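Local coordinates for protein CalS11 (Micromonospora echinospora, PDB 3TOS) that probably transfers a methyl group from S-adenosyl-L-methionine to an oxygen atom during calicheamicin biosynthesis, and binds S-adenosyl-L-homocysteine in a Rossmann-like domain, at residues A89-Y94 and P99-V104. Numbering follows the deposited sequence.
Sequences ALRGVY and PLRRIV
Arg91, near the C-terminal end of its helix, reaches across to Arg101 and Ile103 and illustrates how one long side chain can tie a helix to the chain entering the next strand. Between the two segments the polar part is one hydrogen bond: NH1 of Arg91 donates to the backbone O of Arg101 over 2.9 Å, nearly straight at 161°. The acceptor lies in the plane of the guanidinium, at its edge, and the donor lies in the carbonyl plane. NH1 also bonds to the backbone O of Arg159, while NH2 forms a salt bridge with Glu148, so several partners fix the rotation of this buried charge.

Van der Waals contact is made at two places: over the guanidinium and along the aliphatic chain. Ile103 CD1 sits over the centre of one guanidinium face, 3.7 Å from Arg91 CZ. Nearer the backbone, Arg91 CD lies 4.1 Å from Arg101 CB where the two side chains run alongside in opposite directions. The Arg91 chain runs extended until it bends at CG-CD (chi3 62°), which turns the guanidinium toward the carbonyl. Arg101, at the middle of an inverse gamma turn, carries its own charged end away to a salt bridge with Glu95.

The contact joins the helix to the second strand of the beta-alpha-beta unit formed by strand 72-76, helix 82-94 and strand 103-107, as in a Rossmann-like methyltransferase fold, with helix 50-65 packed against the same helix, its Tyr63 touching Arg91, and strand 103-107 lying between strands 72-76 and 160-164.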
loop_
_atom_site.group_PDB
_atom_site.type_symbol
_atom_site.label_atom_id
_atom_site.label_comp_id
_atom_site.label_asym_id
_atom_site.label_seq_id
_atom_site.Cartn_x
_atom_site.Cartn_y
_atom_site.Cartn_z
ATOM N N ALA B 89 -7.723 -16.428 -28.669
ATOM C CA ALA B 89 -8.920 -15.798 -28.139
ATOM C C ALA B 89 -8.531 -14.702 -27.140
ATOM O O ALA B 89 -9.120 -13.620 -27.134
ATOM C CB ALA B 89 -9.846 -16.852 -27.470
ATOM N N LEU B 90 -7.565 -14.991 -26.273
ATOM C CA LEU B 90 -7.148 -14.003 -25.291
ATOM C C LEU B 90 -6.513 -12.763 -25.933
ATOM O O LEU B 90 -6.653 -11.667 -25.411
ATOM C CB LEU B 90 -6.150 -14.643 -24.287
ATOM C CG LEU B 90 -6.691 -15.746 -23.362
ATOM C CD1 LEU B 90 -5.530 -16.395 -22.583
ATOM C CD2 LEU B 90 -7.755 -15.189 -22.416
ATOM N N ARG B 91 -5.803 -12.956 -27.029
ATOM C CA ARG B 91 -5.230 -11.810 -27.740
ATOM C C ARG B 91 -6.347 -10.904 -28.259
ATOM O O ARG B 91 -6.204 -9.663 -28.286
ATOM C CB ARG B 91 -4.294 -12.305 -28.864
ATOM C CG ARG B 91 -3.660 -11.209 -29.691
ATOM C CD ARG B 91 -2.771 -11.758 -30.793
ATOM N NE ARG B 91 -3.558 -12.570 -31.745
ATOM C CZ ARG B 91 -3.015 -13.314 -32.721
ATOM N NH1 ARG B 91 -1.678 -13.321 -32.900
ATOM N NH2 ARG B 91 -3.817 -14.050 -33.524
ATOM N N GLY B 92 -7.492 -11.503 -28.617
ATOM C CA GLY B 92 -8.658 -10.674 -29.007
ATOM C C GLY B 92 -9.193 -9.937 -27.776
ATOM O O GLY B 92 -9.532 -8.727 -27.840
ATOM N N VAL B 93 -9.343 -10.652 -26.656
ATOM C CA VAL B 93 -9.809 -9.982 -25.458
ATOM C C VAL B 93 -8.946 -8.791 -25.022
ATOM O O VAL B 93 -9.487 -7.696 -24.723
ATOM C CB VAL B 93 -9.872 -10.973 -24.261
ATOM C CG1 VAL B 93 -10.304 -10.290 -23.028
ATOM C CG2 VAL B 93 -10.846 -12.160 -24.628
ATOM N N TYR B 94 -7.624 -8.979 -25.009
ATOM C CA TYR B 94 -6.765 -7.961 -24.349
ATOM C C TYR B 94 -6.071 -7.002 -25.312
ATOM O O TYR B 94 -5.681 -5.906 -24.930
ATOM C CB TYR B 94 -5.658 -8.664 -23.558
ATOM C CG TYR B 94 -6.165 -9.476 -22.398
ATOM C CD1 TYR B 94 -6.966 -8.887 -21.408
ATOM C CD2 TYR B 94 -5.871 -10.832 -22.306
ATOM C CE1 TYR B 94 -7.426 -9.633 -20.305
ATOM C CE2 TYR B 94 -6.365 -11.611 -21.218
ATOM C CZ TYR B 94 -7.143 -10.984 -20.236
ATOM O OH TYR B 94 -7.630 -11.663 -19.176
ATOM N N PRO B 99 -0.952 -5.665 -33.560
ATOM C CA PRO B 99 -0.725 -6.578 -34.670
ATOM C C PRO B 99 0.672 -7.201 -34.580
ATOM O O PRO B 99 0.997 -8.089 -35.350
ATOM C CB PRO B 99 -0.924 -5.674 -35.896
ATOM C CG PRO B 99 -0.355 -4.307 -35.423
ATOM C CD PRO B 99 -0.872 -4.235 -33.968
ATOM N N LEU B 100 1.477 -6.764 -33.622
ATOM C CA LEU B 100 2.827 -7.355 -33.467
ATOM C C LEU B 100 2.881 -8.547 -32.521
ATOM O O LEU B 100 3.925 -9.213 -32.453
ATOM C CB LEU B 100 3.846 -6.304 -33.008
ATOM C CG LEU B 100 3.956 -5.166 -34.027
ATOM C CD1 LEU B 100 5.102 -4.210 -33.563
ATOM C CD2 LEU B 100 4.229 -5.614 -35.491
ATOM N N ARG B 101 1.790 -8.791 -31.807
ATOM C CA ARG B 101 1.761 -9.892 -30.864
ATOM C C ARG B 101 1.544 -11.185 -31.638
ATOM O O ARG B 101 0.433 -11.713 -31.684
ATOM C CB ARG B 101 0.681 -9.742 -29.790
ATOM C CG ARG B 101 0.753 -10.852 -28.704
ATOM C CD ARG B 101 1.833 -10.605 -27.703
ATOM N NE ARG B 101 1.504 -9.471 -26.844
ATOM C CZ ARG B 101 2.343 -8.870 -26.005
ATOM N NH1 ARG B 101 3.633 -9.251 -25.887
ATOM N NH2 ARG B 101 1.869 -7.863 -25.267
ATOM N N ARG B 102 2.581 -11.670 -32.301
ATOM C CA ARG B 102 2.540 -12.923 -33.033
ATOM C C ARG B 102 2.451 -14.099 -32.060
ATOM O O ARG B 102 3.079 -14.095 -30.993
ATOM C CB ARG B 102 3.822 -13.061 -33.878
ATOM C CG ARG B 102 3.809 -14.280 -34.855
ATOM C CD ARG B 102 5.021 -14.208 -35.822
ATOM N NE ARG B 102 4.813 -13.234 -36.895
ATOM C CZ ARG B 102 5.774 -12.865 -37.734
ATOM N NH1 ARG B 102 7.016 -13.338 -37.556
ATOM N NH2 ARG B 102 5.509 -11.989 -38.737
ATOM N N ILE B 103 1.719 -15.143 -32.484
ATOM C CA ILE B 103 1.671 -16.428 -31.762
ATOM C C ILE B 103 2.350 -17.451 -32.627
ATOM O O ILE B 103 1.963 -17.639 -33.772
ATOM C CB ILE B 103 0.202 -16.893 -31.516
ATOM C CG1 ILE B 103 -0.467 -15.926 -30.534
ATOM C CG2 ILE B 103 0.202 -18.341 -30.953
ATOM C CD1 ILE B 103 -2.005 -16.042 -30.514
ATOM N N VAL B 104 3.397 -18.093 -32.116
ATOM C CA VAL B 104 4.227 -19.000 -32.938
ATOM C C VAL B 104 4.232 -20.341 -32.233
ATOM O O VAL B 104 4.642 -20.435 -31.063
ATOM C CB VAL B 104 5.694 -18.498 -33.130
ATOM C CG1 VAL B 104 6.363 -19.299 -34.172
ATOM C CG2 VAL B 104 5.666 -16.989 -33.501
#